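Local coordinates for protein RNA silencing suppressor p19 (Carnation Italian ringspot virus, PDB 6BJG) that suppresses RNA silencing in infected plants by binding short interfering RNAs as a homodimer that selects them by the length of their duplex, at residues G16-G21 with D34-W39; R101-N106 with G126-Q131. The protein carries 1 engineered substitution. All blocks are in the same frame, centred on the assembly; numbering follows the deposited sequence.

Contact 1. Residues G16-G21 with D34-W39; sequences GERWDG and DESPSW. With nucleotides of chain D; nucleotides of chain C.
R18 and D34 bring the two backbones together, their CA atoms 6.1 Å apart, where G16-G21, at the end region of helix 8-17, passes the irregular loop that leads into helix 39-45. This is one end of the siRNA caliper of p19, and the contact is built against the end of the RNA duplex. Reaching out fully extended, R18 sets its NE 2.8 Å from D34 OD2, a salt bridge whose N-H...O angle is 147°. The donor comes from above the carboxylate plane, and the guanidinium and carboxylate planes stand 55° apart. D34 is itself held: S36 N gives a straight bond of 2.7 Å to D34 OD1, closing an Asx turn, and Y73 N of strand 68-75 bonds D34 OD2. With NE so engaged, NH1 and NH2 turn the guanidinium edge to the RNA. R18 NH2 lies 2.9 Å from OP1 of C2 of chain C, and R18 NH1 adds a weak bond to the same oxygen. The W19 ring packs on the aliphatic part of R18, R18 CG over the ring centre, and presents its edge to S36, W19 CZ3 coming 3.4 Å from S36 OG. Further along, P37 O accepts from O2' of U1 of chain C. At the duplex end W39 stacks on the terminal adenine base of chain D, whose C6 lies 3.3 Å above the plane of the W39 indole, over its centre.

Contact 2. Residues R101-N106 with G126-Q131; sequences RFLGAN and GSRTLQ
L103 and S127 mark the closest backbone approach, 7.3 Å between CA atoms, where the irregular loop between helix 92-99 and strand 109-116 passes the tight 3-10 turn that joins strand 119-126 to helix 130-145. Both side chains leave the backbone toward the other segment. L103 straddles the S127 CB with its two methyls: L103 CD2 comes to 3.5 Å from S127 CB, tighter than usual for two carbons, and L103 CD1 to 3.9 Å from the same carbon. With CG anti to its own carbonyl carbon (chi1 -59°), the leucine carries its branched end across to the turn. L130, the first residue of the helix, meets the same leucine more loosely, L130 CD2 to L103 CD1 at 4.4 Å; it also packs on V95, N96 and A99 of helix 92-99. The exposed R128 guanidinium comes obliquely past L103, R128 NH2 lying 4.3 Å from L103 CD1. Within the turn, G126 O accepts from both T129 N and, on a lone pair in the carbonyl plane, T129 OG1. S127 OG bonds V108 N and R128 N bonds Q107 OE1, both just before strand 109-116. The two segments therefore meet through van der Waals contact, hydrocarbon against hydrocarbon except at the R128 guanidinium.

How the contacts relate
Contact 1 and contact 2 lie on opposite sides of the chain's centre, their own centres about 27 Å apart and their nearest atoms about 8 Å apart, so they do not touch. They follow one another in sequence: contact 1 ties the N-terminal helix 8-17 to the run before helix 39-45, and contact 2 joins the loop after helix 92-99 to the start of helix 130-145. The chemistry differs as well. Contact 1 is charged and grips the end of the siRNA, whereas contact 2 is mainly apolar, though its nearest atom is still about 4 Å from the nucleic acid. Through T129, contact 2 also packs on G118 of the second subunit.

Contact 1. Residues G16-G21 with D34-W39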
ATOM      1  N   GLY B  16      10.166  20.417  -4.621  1.00 29.42           N
ATOM      2  CA  GLY B  16      10.887  21.014  -5.731  1.00 31.39           C
ATOM      3  C   GLY B  16      12.041  20.172  -6.230  1.00 31.09           C
ATOM      4  O   GLY B  16      12.485  20.359  -7.368  1.00 31.99           O
ATOM      5  N   GLU B  17      12.532  19.244  -5.405  1.00 31.80           N
ATOM      6  CA  GLU B  17      13.647  18.393  -5.807  1.00 33.42           C
ATOM      7  C   GLU B  17      13.353  17.679  -7.121  1.00 29.69           C
ATOM      8  O   GLU B  17      14.250  17.489  -7.951  1.00 30.88           O
ATOM      9  CB  GLU B  17      13.945  17.380  -4.700  1.00 30.97           C
ATOM     10  CG  GLU B  17      15.281  16.659  -4.845  1.00 34.47           C
ATOM     11  CD  GLU B  17      15.215  15.463  -5.776  1.00 33.17           C
ATOM     12  OE1 GLU B  17      14.096  15.005  -6.091  1.00 30.42           O
ATOM     13  OE2 GLU B  17      16.287  14.977  -6.193  1.00 35.26           O
ATOM     14  N   ARG B  18      12.095  17.280  -7.327  1.00 30.20           N
ATOM     15  CA  ARG B  18      11.729  16.534  -8.527  1.00 24.22           C
ATOM     16  C   ARG B  18      12.099  17.297  -9.791  1.00 26.30           C
ATOM     17  O   ARG B  18      12.570  16.704 -10.769  1.00 26.67           O
ATOM     18  CB  ARG B  18      10.231  16.234  -8.501  1.00 21.20           C
ATOM     19  CG  ARG B  18       9.695  15.474  -9.707  1.00 19.84           C
ATOM     20  CD  ARG B  18       8.217  15.153  -9.513  1.00 17.05           C
ATOM     21  NE  ARG B  18       7.643  14.418 -10.637  1.00 16.23           N
ATOM     22  CZ  ARG B  18       6.372  14.035 -10.707  1.00 14.25           C
ATOM     23  NH1 ARG B  18       5.531  14.313  -9.721  1.00 13.09           N
ATOM     24  NH2 ARG B  18       5.938  13.370 -11.769  1.00 14.08           N
ATOM     25  N   TRP B  19      11.904  18.614  -9.789  1.00 28.15           N
ATOM     26  CA  TRP B  19      12.025  19.423 -10.995  1.00 30.35           C
ATOM     27  C   TRP B  19      13.367  20.130 -11.112  1.00 34.23           C
ATOM     28  O   TRP B  19      13.895  20.261 -12.222  1.00 35.97           O
ATOM     29  CB  TRP B  19      10.903  20.459 -11.036  1.00 30.80           C
ATOM     30  CG  TRP B  19       9.571  19.889 -10.661  1.00 27.28           C
ATOM     31  CD1 TRP B  19       8.857  20.152  -9.530  1.00 26.58           C
ATOM     32  CD2 TRP B  19       8.798  18.948 -11.416  1.00 24.27           C
ATOM     33  NE1 TRP B  19       7.682  19.440  -9.538  1.00 24.91           N
ATOM     34  CE2 TRP B  19       7.622  18.693 -10.684  1.00 23.30           C
ATOM     35  CE3 TRP B  19       8.983  18.301 -12.641  1.00 23.76           C
ATOM     36  CZ2 TRP B  19       6.636  17.819 -11.136  1.00 19.71           C
ATOM     37  CZ3 TRP B  19       8.002  17.432 -13.088  1.00 20.75           C
ATOM     38  CH2 TRP B  19       6.845  17.200 -12.337  1.00 18.15           C
ATOM     39  N   ASP B  20      13.929  20.604 -10.005  1.00 48.33           N
ATOM     40  CA  ASP B  20      15.250  21.212 -10.043  1.00 51.79           C
ATOM     41  C   ASP B  20      16.290  20.095 -10.093  1.00 51.32           C
ATOM     42  O   ASP B  20      15.966  18.916 -10.256  1.00 49.31           O
ATOM     43  CB  ASP B  20      15.442  22.160  -8.861  1.00 53.58           C
ATOM     44  CG  ASP B  20      15.236  21.484  -7.515  1.00 51.17           C
ATOM     45  OD1 ASP B  20      15.810  20.397  -7.288  1.00 49.88           O
ATOM     46  OD2 ASP B  20      14.503  22.053  -6.676  1.00 50.88           O
ATOM     47  N   GLY B  21      17.561  20.461  -9.981  1.00 54.21           N
ATOM     48  CA  GLY B  21      18.623  19.480  -9.915  1.00 54.37           C
ATOM     49  C   GLY B  21      19.168  19.390  -8.510  1.00 53.88           C
ATOM     50  O   GLY B  21      20.385  19.393  -8.303  1.00 56.42           O
ATOM     51  N   ASP B  34      14.031  12.628 -12.586  1.00 30.22           N
ATOM     52  CA  ASP B  34      12.646  12.522 -13.017  1.00 28.70           C
ATOM     53  C   ASP B  34      12.551  12.496 -14.540  1.00 30.89           C
ATOM     54  O   ASP B  34      13.330  13.138 -15.246  1.00 33.45           O
ATOM     55  CB  ASP B  34      11.830  13.688 -12.463  1.00 27.20           C
ATOM     56  CG  ASP B  34      10.369  13.615 -12.856  1.00 25.85           C
ATOM     57  OD1 ASP B  34      10.014  14.136 -13.935  1.00 26.68           O
ATOM     58  OD2 ASP B  34       9.576  13.033 -12.082  1.00 24.21           O
ATOM     59  N   GLU B  35      11.569  11.738 -15.041  1.00 27.06           N
ATOM     60  CA  GLU B  35      11.343  11.593 -16.475  1.00 29.20           C
ATOM     61  C   GLU B  35       9.888  11.850 -16.848  1.00 28.17           C
ATOM     62  O   GLU B  35       9.425  11.351 -17.878  1.00 29.67           O
ATOM     63  CB  GLU B  35      11.754  10.196 -16.947  1.00 30.50           C
ATOM     64  CG  GLU B  35      13.191   9.818 -16.632  1.00 32.11           C
ATOM     65  CD  GLU B  35      13.470   8.347 -16.871  1.00 33.11           C
ATOM     66  OE1 GLU B  35      12.507   7.586 -17.095  1.00 32.32           O
ATOM     67  OE2 GLU B  35      14.654   7.948 -16.833  1.00 35.06           O
ATOM     68  N   SER B  36       9.156  12.606 -16.038  1.00 32.24           N
ATOM     69  CA  SER B  36       7.731  12.773 -16.277  1.00 31.66           C
ATOM     70  C   SER B  36       7.512  13.470 -17.619  1.00 33.26           C
ATOM     71  O   SER B  36       8.161  14.487 -17.897  1.00 34.36           O
ATOM     72  CB  SER B  36       7.081  13.573 -15.147  1.00 30.29           C
ATOM     73  OG  SER B  36       7.315  14.961 -15.290  1.00 32.03           O
ATOM     74  N   PRO B  37       6.618  12.969 -18.468  1.00 25.17           N
ATOM     75  CA  PRO B  37       6.464  13.557 -19.801  1.00 27.88           C
ATOM     76  C   PRO B  37       5.780  14.913 -19.750  1.00 27.66           C
ATOM     77  O   PRO B  37       5.140  15.292 -18.767  1.00 25.37           O
ATOM     78  CB  PRO B  37       5.600  12.530 -20.540  1.00 28.60           C
ATOM     79  CG  PRO B  37       4.782  11.914 -19.475  1.00 25.73           C
ATOM     80  CD  PRO B  37       5.659  11.872 -18.244  1.00 23.84           C
ATOM     81  N   SER B  38       5.929  15.651 -20.845  1.00 30.44           N
ATOM     82  CA  SER B  38       5.204  16.898 -21.004  1.00 30.88           C
ATOM     83  C   SER B  38       3.740  16.616 -21.329  1.00 30.48           C
ATOM     84  O   SER B  38       3.371  15.526 -21.776  1.00 30.79           O
ATOM     85  CB  SER B  38       5.830  17.750 -22.109  1.00 34.41           C
ATOM     86  OG  SER B  38       5.701  17.125 -23.374  1.00 40.72           O
ATOM     87  N   TRP B  39       2.897  17.620 -21.080  1.00 34.59           N
ATOM     88  CA  TRP B  39       1.484  17.510 -21.425  1.00 35.23           C
ATOM     89  C   TRP B  39       1.302  17.056 -22.865  1.00 38.49           C
ATOM     90  O   TRP B  39       0.443  16.219 -23.161  1.00 39.05           O
ATOM     91  CB  TRP B  39       0.799  18.858 -21.203  1.00 35.71           C
ATOM     92  CG  TRP B  39      -0.669  18.852 -21.486  1.00 36.02           C
ATOM     93  CD1 TRP B  39      -1.503  17.773 -21.483  1.00 35.38           C
ATOM     94  CD2 TRP B  39      -1.479  19.985 -21.818  1.00 37.42           C
ATOM     95  NE1 TRP B  39      -2.784  18.164 -21.791  1.00 36.36           N
ATOM     96  CE2 TRP B  39      -2.794  19.518 -22.001  1.00 37.57           C
ATOM     97  CE3 TRP B  39      -1.218  21.349 -21.977  1.00 38.83           C
ATOM     98  CZ2 TRP B  39      -3.847  20.366 -22.335  1.00 39.10           C
ATOM     99  CZ3 TRP B  39      -2.263  22.191 -22.309  1.00 40.23           C
ATOM    100  CH2 TRP B  39      -3.562  21.696 -22.484  1.00 40.40           C
TER
ATOM    101  P     A D  19      -5.115  27.452 -20.223  1.00 61.57           P
ATOM    102  OP1   A D  19      -4.859  28.667 -21.037  0.70 67.52           O
ATOM    103  OP2   A D  19      -6.088  26.437 -20.701  1.00 59.56           O
ATOM    104  O5'   A D  19      -3.725  26.713 -19.977  1.00 58.75           O
ATOM    105  C5'   A D  19      -2.637  27.395 -19.374  1.00 75.37           C
ATOM    106  C4'   A D  19      -1.456  26.483 -19.160  1.00 73.57           C
ATOM    107  O4'   A D  19      -1.777  25.475 -18.167  1.00 70.20           O
ATOM    108  C3'   A D  19      -1.006  25.676 -20.366  1.00 71.38           C
ATOM    109  O3'   A D  19      -0.213  26.429 -21.266  1.00 73.40           O
ATOM    110  C2'   A D  19      -0.263  24.511 -19.726  1.00 66.71           C
ATOM    111  O2'   A D  19       1.053  24.885 -19.347  1.00 66.38           O
ATOM    112  C1'   A D  19      -1.094  24.274 -18.464  1.00 64.70           C
ATOM    113  N9    A D  19      -2.081  23.194 -18.642  1.00 60.00           N
ATOM    114  C8    A D  19      -3.404  23.300 -18.990  1.00 62.26           C
ATOM    115  N7    A D  19      -4.021  22.146 -19.067  1.00 44.63           N
ATOM    116  C5    A D  19      -3.040  21.218 -18.752  1.00 44.28           C
ATOM    117  C6    A D  19      -3.055  19.815 -18.657  1.00 39.66           C
ATOM    118  N6    A D  19      -4.136  19.067 -18.883  1.00 38.35           N
ATOM    119  N1    A D  19      -1.902  19.196 -18.318  1.00 38.86           N
ATOM    120  C2    A D  19      -0.816  19.945 -18.091  1.00 40.76           C
ATOM    121  N3    A D  19      -0.678  21.267 -18.148  1.00 47.59           N
ATOM    122  C4    A D  19      -1.840  21.850 -18.487  1.00 50.07           C
TER
ATOM    123  OP3   U C   1      -0.410   8.842 -16.233  1.00 41.21           O
ATOM    124  P     U C   1      -0.847  10.008 -15.432  1.00 36.91           P
ATOM    125  OP1   U C   1      -2.200  10.405 -15.897  1.00 37.56           O
ATOM    126  OP2   U C   1      -0.654   9.668 -13.999  1.00 39.07           O
ATOM    127  O5'   U C   1       0.137  11.214 -15.764  1.00 36.60           O
ATOM    128  C5'   U C   1       1.512  10.973 -16.016  1.00 37.21           C
ATOM    129  C4'   U C   1       2.267  12.257 -16.239  1.00 35.97           C
ATOM    130  O4'   U C   1       1.867  12.857 -17.502  1.00 35.78           O
ATOM    131  C3'   U C   1       2.025  13.360 -15.222  1.00 32.81           C
ATOM    132  O3'   U C   1       2.737  13.184 -14.011  1.00 32.40           O
ATOM    133  C2'   U C   1       2.420  14.606 -15.999  1.00 32.82           C
ATOM    134  O2'   U C   1       3.834  14.738 -16.070  1.00 34.77           O
ATOM    135  C1'   U C   1       1.880  14.266 -17.388  1.00 34.03           C
ATOM    136  N1    U C   1       0.500  14.768 -17.575  1.00 32.00           N
ATOM    137  C2    U C   1       0.335  16.114 -17.844  1.00 31.62           C
ATOM    138  O2    U C   1       1.267  16.896 -17.937  1.00 32.50           O
ATOM    139  N3    U C   1      -0.967  16.515 -18.002  1.00 30.72           N
ATOM    140  C4    U C   1      -2.095  15.727 -17.919  1.00 30.33           C
ATOM    141  O4    U C   1      -3.202  16.244 -18.088  1.00 29.66           O
ATOM    142  C5    U C   1      -1.844  14.345 -17.638  1.00 30.55           C
ATOM    143  C6    U C   1      -0.584  13.927 -17.478  1.00 31.30           C
ATOM    144  P     C C   2       2.166  13.836 -12.658  1.00 25.73           P
ATOM    145  OP1   C C   2       3.090  13.521 -11.538  1.00 27.71           O
ATOM    146  OP2   C C   2       0.726  13.485 -12.552  1.00 24.62           O
ATOM    147  O5'   C C   2       2.266  15.399 -12.925  1.00 24.48           O
ATOM    148  C5'   C C   2       3.527  16.028 -13.089  1.00 25.78           C
ATOM    149  C4'   C C   2       3.372  17.518 -13.228  1.00 25.03           C
ATOM    150  O4'   C C   2       2.658  17.824 -14.453  1.00 24.00           O
ATOM    151  C3'   C C   2       2.549  18.194 -12.148  1.00 25.94           C
ATOM    152  O3'   C C   2       3.275  18.418 -10.952  1.00 26.02           O
ATOM    153  C2'   C C   2       2.081  19.466 -12.838  1.00 26.41           C
ATOM    154  O2'   C C   2       3.104  20.445 -12.860  1.00 31.57           O
ATOM    155  C1'   C C   2       1.849  18.967 -14.263  1.00 27.70           C
ATOM    156  N1    C C   2       0.434  18.602 -14.489  1.00 29.21           N
ATOM    157  C2    C C   2      -0.462  19.638 -14.743  1.00 31.32           C
ATOM    158  O2    C C   2      -0.033  20.800 -14.778  1.00 32.70           O
ATOM    159  N3    C C   2      -1.766  19.354 -14.948  1.00 32.40           N
ATOM    160  C4    C C   2      -2.185  18.091 -14.900  1.00 32.51           C
ATOM    161  N4    C C   2      -3.484  17.868 -15.109  1.00 34.66           N
ATOM    162  C5    C C   2      -1.294  17.010 -14.635  1.00 30.88           C
ATOM    163  C6    C C   2      -0.004  17.308 -14.435  1.00 29.78           C
TER

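Contact 2. Residues R101-N106 with G126-Q131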
ATOM      1  N   ARG B 101      18.612  12.359   7.015  1.00 36.02           N
ATOM      2  CA  ARG B 101      18.633  13.814   6.964  1.00 36.59           C
ATOM      3  C   ARG B 101      17.357  14.444   7.509  1.00 35.28           C
ATOM      4  O   ARG B 101      17.361  15.639   7.824  1.00 36.48           O
ATOM      5  CB  ARG B 101      18.854  14.285   5.524  1.00 35.31           C
ATOM      6  CG  ARG B 101      20.143  13.784   4.883  1.00 36.88           C
ATOM      7  CD  ARG B 101      21.362  14.237   5.673  1.00 40.74           C
ATOM      8  NE  ARG B 101      22.618  13.963   4.977  1.00 42.59           N
ATOM      9  CZ  ARG B 101      23.246  14.824   4.178  1.00 43.53           C
ATOM     10  NH1 ARG B 101      22.741  16.033   3.954  1.00 42.78           N
ATOM     11  NH2 ARG B 101      24.387  14.475   3.599  1.00 45.49           N
ATOM     12  N   PHE B 102      16.270  13.677   7.630  1.00 33.14           N
ATOM     13  CA  PHE B 102      14.983  14.228   8.036  1.00 31.89           C
ATOM     14  C   PHE B 102      14.361  13.490   9.217  1.00 32.38           C
ATOM     15  O   PHE B 102      13.208  13.771   9.564  1.00 31.38           O
ATOM     16  CB  PHE B 102      14.014  14.226   6.848  1.00 28.70           C
ATOM     17  CG  PHE B 102      14.654  14.637   5.555  1.00 28.19           C
ATOM     18  CD1 PHE B 102      14.925  15.969   5.294  1.00 29.12           C
ATOM     19  CD2 PHE B 102      14.997  13.688   4.608  1.00 27.11           C
ATOM     20  CE1 PHE B 102      15.522  16.350   4.108  1.00 28.93           C
ATOM     21  CE2 PHE B 102      15.596  14.063   3.418  1.00 26.94           C
ATOM     22  CZ  PHE B 102      15.859  15.395   3.170  1.00 27.84           C
ATOM     23  N   LEU B 103      15.084  12.568   9.846  1.00 34.26           N
ATOM     24  CA  LEU B 103      14.591  11.828  10.999  1.00 35.20           C
ATOM     25  C   LEU B 103      15.403  12.178  12.237  1.00 38.95           C
ATOM     26  O   LEU B 103      16.435  12.849  12.171  1.00 40.89           O
ATOM     27  CB  LEU B 103      14.650  10.318  10.742  1.00 34.43           C
ATOM     28  CG  LEU B 103      13.858   9.809   9.539  1.00 32.75           C
ATOM     29  CD1 LEU B 103      14.171   8.345   9.287  1.00 32.71           C
ATOM     30  CD2 LEU B 103      12.364  10.015   9.748  1.00 29.32           C
ATOM     31  N   GLY B 104      14.920  11.709  13.377  1.00 57.05           N
ATOM     32  CA  GLY B 104      15.593  11.904  14.648  1.00 60.93           C
ATOM     33  C   GLY B 104      14.604  12.259  15.738  1.00 62.10           C
ATOM     34  O   GLY B 104      13.578  12.897  15.503  1.00 60.45           O
ATOM     35  N   ALA B 105      14.916  11.835  16.961  1.00 63.86           N
ATOM     36  CA  ALA B 105      14.086  12.099  18.139  1.00 65.41           C
ATOM     37  C   ALA B 105      12.747  11.397  17.939  1.00 62.67           C
ATOM     38  O   ALA B 105      12.739  10.169  17.746  1.00 61.64           O
ATOM     39  CB  ALA B 105      14.019  13.611  18.367  1.00 66.61           C
ATOM     40  N   ASN B 106      11.618  12.101  17.972  1.00 47.98           N
ATOM     41  CA  ASN B 106      10.320  11.444  17.906  1.00 45.95           C
ATOM     42  C   ASN B 106      10.153  10.695  16.590  1.00 41.46           C
ATOM     43  O   ASN B 106      10.503  11.196  15.518  1.00 39.61           O
ATOM     44  CB  ASN B 106       9.202  12.474  18.065  1.00 46.41           C
ATOM     45  CG  ASN B 106       9.214  13.141  19.428  1.00 50.58           C
ATOM     46  OD1 ASN B 106       8.591  12.656  20.374  1.00 52.12           O
ATOM     47  ND2 ASN B 106       9.922  14.259  19.535  1.00 52.39           N
ATOM     48  N   GLY B 126       6.369   3.278  10.870  1.00 25.55           N
ATOM     49  CA  GLY B 126       7.174   4.199  11.648  1.00 27.16           C
ATOM     50  C   GLY B 126       8.598   4.303  11.131  1.00 27.56           C
ATOM     51  O   GLY B 126       9.151   3.372  10.549  1.00 27.53           O
ATOM     52  N   SER B 127       9.202   5.471  11.361  1.00 28.24           N
ATOM     53  CA  SER B 127      10.561   5.711  10.891  1.00 28.92           C
ATOM     54  C   SER B 127      11.569   4.744  11.499  1.00 31.48           C
ATOM     55  O   SER B 127      12.646   4.549  10.926  1.00 32.02           O
ATOM     56  CB  SER B 127      10.976   7.151  11.197  1.00 29.73           C
ATOM     57  OG  SER B 127      10.690   7.490  12.539  1.00 31.78           O
ATOM     58  N   ARG B 128      11.251   4.137  12.639  1.00 41.48           N
ATOM     59  CA  ARG B 128      12.133   3.141  13.233  1.00 44.98           C
ATOM     60  C   ARG B 128      11.958   1.759  12.616  1.00 43.80           C
ATOM     61  O   ARG B 128      12.588   0.804  13.082  1.00 46.24           O
ATOM     62  CB  ARG B 128      11.898   3.069  14.746  1.00 48.79           C
ATOM     63  CG  ARG B 128      12.013   4.410  15.471  1.00 50.89           C
ATOM     64  CD  ARG B 128      13.450   4.754  15.852  1.00 54.42           C
ATOM     65  NE  ARG B 128      14.277   5.138  14.708  1.00 53.16           N
ATOM     66  CZ  ARG B 128      14.325   6.362  14.185  1.00 51.52           C
ATOM     67  NH1 ARG B 128      13.579   7.339  14.687  1.00 51.03           N
ATOM     68  NH2 ARG B 128      15.116   6.610  13.150  1.00 50.58           N
ATOM     69  N   THR B 129      11.116   1.628  11.588  1.00 35.67           N
ATOM     70  CA  THR B 129      10.971   0.386  10.837  1.00 34.77           C
ATOM     71  C   THR B 129      11.376   0.569   9.379  1.00 32.79           C
ATOM     72  O   THR B 129      10.947  -0.204   8.517  1.00 31.02           O
ATOM     73  CB  THR B 129       9.532  -0.133  10.919  1.00 33.64           C
ATOM     74  OG1 THR B 129       8.672   0.680  10.108  1.00 32.19           O
ATOM     75  CG2 THR B 129       9.030  -0.114  12.356  1.00 35.08           C
ATOM     76  N   LEU B 130      12.208   1.575   9.092  1.00 32.01           N
ATOM     77  CA  LEU B 130      12.464   1.958   7.707  1.00 30.25           C
ATOM     78  C   LEU B 130      13.122   0.829   6.922  1.00 31.02           C
ATOM     79  O   LEU B 130      12.796   0.609   5.750  1.00 29.25           O
ATOM     80  CB  LEU B 130      13.328   3.218   7.666  1.00 30.66           C
ATOM     81  CG  LEU B 130      13.626   3.793   6.278  1.00 28.94           C
ATOM     82  CD1 LEU B 130      12.352   4.190   5.554  1.00 26.48           C
ATOM     83  CD2 LEU B 130      14.562   4.986   6.396  1.00 30.26           C
ATOM     84  N   GLN B 131      14.056   0.104   7.543  1.00 33.40           N
ATOM     85  CA  GLN B 131      14.697  -1.002   6.839  1.00 34.74           C
ATOM     86  C   GLN B 131      13.664  -2.020   6.371  1.00 33.39           C
ATOM     87  O   GLN B 131      13.738  -2.518   5.240  1.00 32.56           O
ATOM     88  CB  GLN B 131      15.751  -1.660   7.732  1.00 38.91           C
ATOM     89  CG  GLN B 131      16.999  -0.803   7.925  1.00 41.44           C
ATOM     90  CD  GLN B 131      18.189  -1.585   8.460  1.00 46.07           C
ATOM     91  OE1 GLN B 131      18.036  -2.522   9.248  1.00 48.03           O
ATOM     92  NE2 GLN B 131      19.387  -1.204   8.027  1.00 47.72           N
TER